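Local coordinates for isoprenyl transferase (Helicobacter pylori, PDB 2D2R), which catalyses the magnesium-dependent condensation of isopentenyl diphosphate with allylic pyrophosphates, building the long-chain undecaprenyl diphosphate, at residues 55-68 and 133-145. Residues are numbered along the deposited sequence; the frame is centred on the assembly and turned at random.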
ATOM      1  N   CYS A  55     -21.297  10.447   3.921  1.00 45.04           N
ATOM      2  CA  CYS A  55     -20.812   9.310   4.688  1.00 45.53           C
ATOM      3  C   CYS A  55     -21.350   9.364   6.104  1.00 46.83           C
ATOM      4  O   CYS A  55     -21.688   8.333   6.701  1.00 46.42           O
ATOM      5  CB  CYS A  55     -19.285   9.274   4.727  1.00 44.90           C
ATOM      6  SG  CYS A  55     -18.502   8.921   3.132  1.00 40.33           S
ATOM      7  N   ALA A  56     -21.412  10.575   6.647  1.00 48.43           N
ATOM      8  CA  ALA A  56     -21.912  10.764   7.997  1.00 50.74           C
ATOM      9  C   ALA A  56     -23.344  10.247   8.037  1.00 52.74           C
ATOM     10  O   ALA A  56     -23.725   9.521   8.960  1.00 54.36           O
ATOM     11  CB  ALA A  56     -21.874  12.242   8.366  1.00 49.47           C
ATOM     12  N   ASN A  57     -24.134  10.602   7.027  1.00 54.04           N
ATOM     13  CA  ASN A  57     -25.524  10.155   6.994  1.00 56.00           C
ATOM     14  C   ASN A  57     -25.739   8.759   6.473  1.00 56.86           C
ATOM     15  O   ASN A  57     -26.885   8.387   6.195  1.00 57.51           O
ATOM     16  CB  ASN A  57     -26.375  11.077   6.146  1.00 56.85           C
ATOM     17  CG  ASN A  57     -26.369  12.473   6.655  1.00 57.49           C
ATOM     18  OD1 ASN A  57     -26.817  13.386   5.974  1.00 59.10           O
ATOM     19  ND2 ASN A  57     -25.854  12.659   7.868  1.00 57.44           N
ATOM     20  N   HIS A  58     -24.675   7.977   6.337  1.00 56.32           N
ATOM     21  CA  HIS A  58     -24.861   6.648   5.823  1.00 55.62           C
ATOM     22  C   HIS A  58     -24.281   5.569   6.688  1.00 55.92           C
ATOM     23  O   HIS A  58     -24.154   4.431   6.258  1.00 56.44           O
ATOM     24  CB  HIS A  58     -24.338   6.576   4.394  1.00 56.53           C
ATOM     25  CG  HIS A  58     -25.264   7.196   3.385  1.00 56.56           C
ATOM     26  ND1 HIS A  58     -26.227   6.472   2.714  1.00 56.31           N
ATOM     27  CD2 HIS A  58     -25.402   8.479   2.965  1.00 56.76           C
ATOM     28  CE1 HIS A  58     -26.918   7.280   1.924  1.00 57.19           C
ATOM     29  NE2 HIS A  58     -26.436   8.504   2.059  1.00 56.99           N
ATOM     30  N   LYS A  59     -23.977   5.923   7.932  1.00 55.64           N
ATOM     31  CA  LYS A  59     -23.434   4.982   8.913  1.00 56.13           C
ATOM     32  C   LYS A  59     -22.015   4.518   8.574  1.00 54.87           C
ATOM     33  O   LYS A  59     -21.704   3.336   8.655  1.00 55.05           O
ATOM     34  CB  LYS A  59     -24.352   3.753   9.046  1.00 57.86           C
ATOM     35  CG  LYS A  59     -24.705   3.340  10.496  1.00 59.62           C
ATOM     36  CD  LYS A  59     -25.464   1.987  10.530  1.00 60.39           C
ATOM     37  CE  LYS A  59     -26.456   1.892  11.699  1.00 60.89           C
ATOM     38  NZ  LYS A  59     -25.858   2.243  13.030  1.00 61.17           N
ATOM     39  N   LEU A  60     -21.166   5.450   8.157  1.00 53.20           N
ATOM     40  CA  LEU A  60     -19.778   5.113   7.856  1.00 51.19           C
ATOM     41  C   LEU A  60     -19.154   5.379   9.209  1.00 49.23           C
ATOM     42  O   LEU A  60     -19.574   6.296   9.905  1.00 49.04           O
ATOM     43  CB  LEU A  60     -19.190   6.091   6.832  1.00 51.32           C
ATOM     44  CG  LEU A  60     -17.896   5.684   6.130  1.00 52.19           C
ATOM     45  CD1 LEU A  60     -18.241   5.046   4.768  1.00 52.11           C
ATOM     46  CD2 LEU A  60     -16.997   6.912   5.915  1.00 52.42           C
ATOM     47  N   GLU A  61     -18.178   4.608   9.625  1.00 46.12           N
ATOM     48  CA  GLU A  61     -17.626   4.931  10.917  1.00 44.33           C
ATOM     49  C   GLU A  61     -16.394   5.857  10.800  1.00 42.51           C
ATOM     50  O   GLU A  61     -16.079   6.599  11.741  1.00 40.77           O
ATOM     51  CB  GLU A  61     -17.266   3.648  11.684  1.00 45.26           C
ATOM     52  CG  GLU A  61     -18.434   2.767  12.040  1.00 47.10           C
ATOM     53  CD  GLU A  61     -17.990   1.413  12.634  1.00 51.00           C
ATOM     54  OE1 GLU A  61     -16.795   1.277  13.053  1.00 51.68           O
ATOM     55  OE2 GLU A  61     -18.832   0.484  12.686  1.00 51.23           O
ATOM     56  N   CYS A  62     -15.720   5.838   9.634  1.00 38.74           N
ATOM     57  CA  CYS A  62     -14.506   6.641   9.465  1.00 35.24           C
ATOM     58  C   CYS A  62     -14.228   6.969   7.992  1.00 32.92           C
ATOM     59  O   CYS A  62     -14.397   6.124   7.126  1.00 32.33           O
ATOM     60  CB  CYS A  62     -13.299   5.884  10.058  1.00 33.72           C
ATOM     61  SG  CYS A  62     -11.857   6.874  10.272  1.00 34.82           S
ATOM     62  N   LEU A  63     -13.797   8.188   7.726  1.00 29.41           N
ATOM     63  CA  LEU A  63     -13.495   8.628   6.382  1.00 29.39           C
ATOM     64  C   LEU A  63     -12.175   9.365   6.533  1.00 29.96           C
ATOM     65  O   LEU A  63     -12.083  10.310   7.328  1.00 28.27           O
ATOM     66  CB  LEU A  63     -14.592   9.598   5.887  1.00 28.98           C
ATOM     67  CG  LEU A  63     -14.385  10.205   4.493  1.00 32.17           C
ATOM     68  CD1 LEU A  63     -14.504   9.055   3.458  1.00 28.07           C
ATOM     69  CD2 LEU A  63     -15.436  11.327   4.184  1.00 30.89           C
ATOM     70  N   THR A  64     -11.146   8.935   5.797  1.00 28.45           N
ATOM     71  CA  THR A  64      -9.857   9.581   5.878  1.00 26.13           C
ATOM     72  C   THR A  64      -9.557  10.132   4.477  1.00 28.37           C
ATOM     73  O   THR A  64      -9.626   9.395   3.495  1.00 25.91           O
ATOM     74  CB  THR A  64      -8.780   8.584   6.282  1.00 26.52           C
ATOM     75  OG1 THR A  64      -9.101   8.035   7.556  1.00 26.62           O
ATOM     76  CG2 THR A  64      -7.453   9.278   6.376  1.00 23.20           C
ATOM     77  N   LEU A  65      -9.190  11.417   4.406  1.00 27.04           N
ATOM     78  CA  LEU A  65      -8.955  12.103   3.138  1.00 30.76           C
ATOM     79  C   LEU A  65      -7.526  12.601   3.037  1.00 31.70           C
ATOM     80  O   LEU A  65      -6.975  13.185   3.985  1.00 29.81           O
ATOM     81  CB  LEU A  65      -9.966  13.281   2.992  1.00 30.94           C
ATOM     82  CG  LEU A  65     -11.451  12.878   2.957  1.00 33.78           C
ATOM     83  CD1 LEU A  65     -12.330  14.097   2.966  1.00 35.99           C
ATOM     84  CD2 LEU A  65     -11.758  12.059   1.689  1.00 34.39           C
ATOM     85  N   TYR A  66      -6.899  12.350   1.899  1.00 32.65           N
ATOM     86  CA  TYR A  66      -5.520  12.750   1.783  1.00 36.55           C
ATOM     87  C   TYR A  66      -5.479  14.222   1.400  1.00 41.05           C
ATOM     88  O   TYR A  66      -5.443  14.579   0.218  1.00 41.26           O
ATOM     89  CB  TYR A  66      -4.834  11.846   0.775  1.00 35.68           C
ATOM     90  CG  TYR A  66      -3.335  11.858   0.786  1.00 36.23           C
ATOM     91  CD1 TYR A  66      -2.618  12.508   1.783  1.00 38.02           C
ATOM     92  CD2 TYR A  66      -2.636  11.214  -0.209  1.00 37.56           C
ATOM     93  CE1 TYR A  66      -1.231  12.509   1.788  1.00 40.40           C
ATOM     94  CE2 TYR A  66      -1.250  11.208  -0.234  1.00 41.52           C
ATOM     95  CZ  TYR A  66      -0.545  11.853   0.774  1.00 42.47           C
ATOM     96  OH  TYR A  66       0.833  11.784   0.773  1.00 44.43           O
ATOM     97  N   ALA A  67      -5.508  15.076   2.431  1.00 45.28           N
ATOM     98  CA  ALA A  67      -5.522  16.542   2.247  1.00 48.83           C
ATOM     99  C   ALA A  67      -4.290  16.990   1.517  1.00 51.20           C
ATOM    100  O   ALA A  67      -4.394  17.657   0.490  1.00 52.12           O
ATOM    101  CB  ALA A  67      -5.620  17.251   3.575  1.00 49.89           C
ATOM    102  N   PHE A  68      -3.131  16.618   2.062  1.00 53.24           N
ATOM    103  CA  PHE A  68      -1.845  16.916   1.457  1.00 54.97           C
ATOM    104  C   PHE A  68      -0.640  16.262   2.157  1.00 54.75           C
ATOM    105  O   PHE A  68      -0.706  15.929   3.368  1.00 52.40           O
ATOM    106  CB  PHE A  68      -1.675  18.436   1.329  1.00 58.04           C
ATOM    107  CG  PHE A  68      -0.835  19.076   2.392  1.00 60.24           C
ATOM    108  CD1 PHE A  68       0.567  19.050   2.313  1.00 61.12           C
ATOM    109  CD2 PHE A  68      -1.436  19.804   3.415  1.00 61.31           C
ATOM    110  CE1 PHE A  68       1.364  19.758   3.239  1.00 61.40           C
ATOM    111  CE2 PHE A  68      -0.649  20.516   4.347  1.00 62.35           C
ATOM    112  CZ  PHE A  68       0.752  20.493   4.254  1.00 61.62           C
ATOM    113  N   LYS A 133     -18.900  10.005  18.681  1.00 64.30           N
ATOM    114  CA  LYS A 133     -18.288   8.687  18.591  1.00 62.05           C
ATOM    115  C   LYS A 133     -18.769   7.802  17.439  1.00 60.11           C
ATOM    116  O   LYS A 133     -18.148   6.786  17.146  1.00 59.92           O
ATOM    117  CB  LYS A 133     -18.447   7.960  19.926  1.00 63.06           C
ATOM    118  CG  LYS A 133     -19.741   8.278  20.653  1.00 62.75           C
ATOM    119  CD  LYS A 133     -19.614   7.897  22.121  1.00 63.28           C
ATOM    120  CE  LYS A 133     -20.832   8.302  22.934  1.00 63.76           C
ATOM    121  NZ  LYS A 133     -21.123   9.770  22.832  1.00 63.72           N
ATOM    122  N   ASP A 134     -19.840   8.193  16.761  1.00 56.98           N
ATOM    123  CA  ASP A 134     -20.318   7.378  15.652  1.00 54.26           C
ATOM    124  C   ASP A 134     -19.483   7.491  14.367  1.00 52.01           C
ATOM    125  O   ASP A 134     -18.969   6.482  13.884  1.00 51.64           O
ATOM    126  CB  ASP A 134     -21.779   7.701  15.362  1.00 55.50           C
ATOM    127  CG  ASP A 134     -22.678   7.464  16.575  1.00 57.73           C
ATOM    128  OD1 ASP A 134     -22.583   6.362  17.182  1.00 57.81           O
ATOM    129  OD2 ASP A 134     -23.466   8.382  16.920  1.00 57.68           O
ATOM    130  N   PHE A 135     -19.324   8.710  13.846  1.00 48.20           N
ATOM    131  CA  PHE A 135     -18.578   8.958  12.612  1.00 45.76           C
ATOM    132  C   PHE A 135     -17.400   9.891  12.838  1.00 43.47           C
ATOM    133  O   PHE A 135     -17.532  10.892  13.554  1.00 42.41           O
ATOM    134  CB  PHE A 135     -19.522   9.573  11.555  1.00 46.08           C
ATOM    135  CG  PHE A 135     -18.850  10.022  10.268  1.00 46.30           C
ATOM    136  CD1 PHE A 135     -18.440   9.095   9.306  1.00 47.38           C
ATOM    137  CD2 PHE A 135     -18.709  11.386   9.980  1.00 46.81           C
ATOM    138  CE1 PHE A 135     -17.905   9.516   8.067  1.00 46.20           C
ATOM    139  CE2 PHE A 135     -18.185  11.827   8.762  1.00 46.46           C
ATOM    140  CZ  PHE A 135     -17.779  10.882   7.795  1.00 47.37           C
ATOM    141  N   THR A 136     -16.260   9.555  12.222  1.00 40.11           N
ATOM    142  CA  THR A 136     -15.058  10.368  12.305  1.00 37.67           C
ATOM    143  C   THR A 136     -14.539  10.732  10.906  1.00 37.09           C
ATOM    144  O   THR A 136     -14.553   9.902   9.975  1.00 34.49           O
ATOM    145  CB  THR A 136     -13.894   9.653  13.001  1.00 37.86           C
ATOM    146  OG1 THR A 136     -14.233   9.320  14.352  1.00 35.50           O
ATOM    147  CG2 THR A 136     -12.645  10.564  12.983  1.00 35.33           C
ATOM    148  N   GLN A 137     -14.097  11.974  10.763  1.00 33.77           N
ATOM    149  CA  GLN A 137     -13.506  12.420   9.502  1.00 33.70           C
ATOM    150  C   GLN A 137     -12.075  12.707   9.898  1.00 33.10           C
ATOM    151  O   GLN A 137     -11.833  13.452  10.846  1.00 32.56           O
ATOM    152  CB  GLN A 137     -14.148  13.701   8.943  1.00 33.43           C
ATOM    153  CG  GLN A 137     -13.543  14.111   7.583  1.00 32.68           C
ATOM    154  CD  GLN A 137     -13.415  15.616   7.379  1.00 30.23           C
ATOM    155  OE1 GLN A 137     -12.718  16.314   8.124  1.00 29.75           O
ATOM    156  NE2 GLN A 137     -14.106  16.118   6.371  1.00 32.18           N
ATOM    157  N   VAL A 138     -11.139  12.088   9.180  1.00 29.83           N
ATOM    158  CA  VAL A 138      -9.732  12.260   9.424  1.00 29.67           C
ATOM    159  C   VAL A 138      -9.124  12.983   8.237  1.00 29.53           C
ATOM    160  O   VAL A 138      -9.392  12.608   7.085  1.00 29.21           O
ATOM    161  CB  VAL A 138      -9.019  10.880   9.596  1.00 29.35           C
ATOM    162  CG1 VAL A 138      -7.563  11.092  10.031  1.00 29.92           C
ATOM    163  CG2 VAL A 138      -9.803   9.998  10.599  1.00 28.84           C
ATOM    164  N   LEU A 139      -8.357  14.052   8.510  1.00 28.82           N
ATOM    165  CA  LEU A 139      -7.676  14.745   7.418  1.00 29.05           C
ATOM    166  C   LEU A 139      -6.181  14.509   7.563  1.00 28.34           C
ATOM    167  O   LEU A 139      -5.572  14.718   8.637  1.00 27.01           O
ATOM    168  CB  LEU A 139      -7.966  16.275   7.369  1.00 31.44           C
ATOM    169  CG  LEU A 139      -9.399  16.750   6.995  1.00 32.62           C
ATOM    170  CD1 LEU A 139      -9.414  18.323   6.869  1.00 34.33           C
ATOM    171  CD2 LEU A 139      -9.885  16.120   5.729  1.00 32.63           C
ATOM    172  N   ALA A 140      -5.600  14.027   6.472  1.00 27.13           N
ATOM    173  CA  ALA A 140      -4.177  13.780   6.406  1.00 28.48           C
ATOM    174  C   ALA A 140      -3.534  15.103   6.015  1.00 28.17           C
ATOM    175  O   ALA A 140      -3.731  15.567   4.910  1.00 29.33           O
ATOM    176  CB  ALA A 140      -3.886  12.724   5.334  1.00 28.87           C
ATOM    177  N   LEU A 141      -2.775  15.687   6.930  1.00 27.69           N
ATOM    178  CA  LEU A 141      -2.134  16.967   6.723  1.00 27.46           C
ATOM    179  C   LEU A 141      -0.644  16.885   6.872  1.00 27.17           C
ATOM    180  O   LEU A 141      -0.130  16.493   7.914  1.00 28.80           O
ATOM    181  CB  LEU A 141      -2.709  17.972   7.738  1.00 30.40           C
ATOM    182  CG  LEU A 141      -4.219  18.137   7.633  1.00 29.96           C
ATOM    183  CD1 LEU A 141      -4.754  18.849   8.915  1.00 34.80           C
ATOM    184  CD2 LEU A 141      -4.576  18.978   6.381  1.00 31.30           C
ATOM    185  N   ASN A 142       0.077  17.289   5.828  1.00 26.66           N
ATOM    186  CA  ASN A 142       1.545  17.172   5.821  1.00 27.65           C
ATOM    187  C   ASN A 142       1.802  15.701   6.187  1.00 26.28           C
ATOM    188  O   ASN A 142       2.653  15.382   7.005  1.00 24.45           O
ATOM    189  CB  ASN A 142       2.208  18.062   6.874  1.00 28.65           C
ATOM    190  CG  ASN A 142       3.684  18.054   6.788  1.00 28.36           C
ATOM    191  OD1 ASN A 142       4.271  17.881   5.696  1.00 34.39           O
ATOM    192  ND2 ASN A 142       4.344  18.247   7.934  1.00 30.86           N
ATOM    193  N   TYR A 143       1.040  14.838   5.542  1.00 25.41           N
ATOM    194  CA  TYR A 143       1.089  13.393   5.813  1.00 23.86           C
ATOM    195  C   TYR A 143       1.865  12.534   4.833  1.00 25.18           C
ATOM    196  O   TYR A 143       1.758  12.704   3.613  1.00 20.84           O
ATOM    197  CB  TYR A 143      -0.340  12.838   5.854  1.00 22.37           C
ATOM    198  CG  TYR A 143      -0.379  11.346   6.125  1.00 24.15           C
ATOM    199  CD1 TYR A 143      -0.405  10.843   7.440  1.00 23.95           C
ATOM    200  CD2 TYR A 143      -0.268  10.430   5.073  1.00 25.19           C
ATOM    201  CE1 TYR A 143      -0.315   9.427   7.688  1.00 26.48           C
ATOM    202  CE2 TYR A 143      -0.172   9.040   5.310  1.00 24.35           C
ATOM    203  CZ  TYR A 143      -0.192   8.537   6.595  1.00 26.23           C
ATOM    204  OH  TYR A 143      -0.054   7.144   6.775  1.00 22.50           O
ATOM    205  N   GLY A 144       2.608  11.567   5.394  1.00 23.82           N
ATOM    206  CA  GLY A 144       3.326  10.623   4.556  1.00 23.82           C
ATOM    207  C   GLY A 144       3.376   9.346   5.371  1.00 22.47           C
ATOM    208  O   GLY A 144       3.667   9.418   6.548  1.00 23.24           O
ATOM    209  N   SER A 145       3.108   8.195   4.760  1.00 22.32           N
ATOM    210  CA  SER A 145       3.128   6.926   5.485  1.00 21.53           C
ATOM    211  C   SER A 145       4.486   6.538   6.006  1.00 20.36           C
ATOM    212  O   SER A 145       4.623   6.126   7.153  1.00 20.41           O
ATOM    213  CB  SER A 145       2.514   5.862   4.542  1.00 21.24           C
ATOM    214  OG  SER A 145       2.223   4.718   5.230  1.00 22.95           O
TER
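The Phe135 ring takes Ala56 on one face, with Ala56 CB 4.0 Å from the ring centroid in a CH-pi contact. Leu60 O lies at its edge, 3.1 Å from Phe135 CD1. Strands 62-66 and 136-140 pair in parallel as neighbours in the six-stranded parallel sheet of the cis-prenyltransferase fold, with 136-140 between 62-66 and the outermost strand 104-108. Phe135 CG is anti to its own N (chi1 174°), which sets the ring against the C-terminal end of helix 37-56. Beyond the C-terminal ends of the strands, Asn142 N lies over the centre of one face of the Phe68 ring. The Tyr66 and Tyr143 side chains cross at about a right angle, Tyr66 CE1 meeting the edge of the Tyr143 ring.

Val138 N gives Leu63 O a nearly straight bond of 2.7 Å (171°). Thr64 and Val138 run alongside each other, Thr64 OG1 3.5 Å from Val138 CB. That hydroxyl is hydrogen-bonded to His18. Leu63 and Leu65 point to the opposite face, against helix 37-56. Tyr66 stacks on Phe201 and lies near Ser199, a probable substrate-binding residue. Past the strands, Tyr143 N donates to Phe68 O at 3.0 Å, approaching a lone pair of that oxygen within the carbonyl plane.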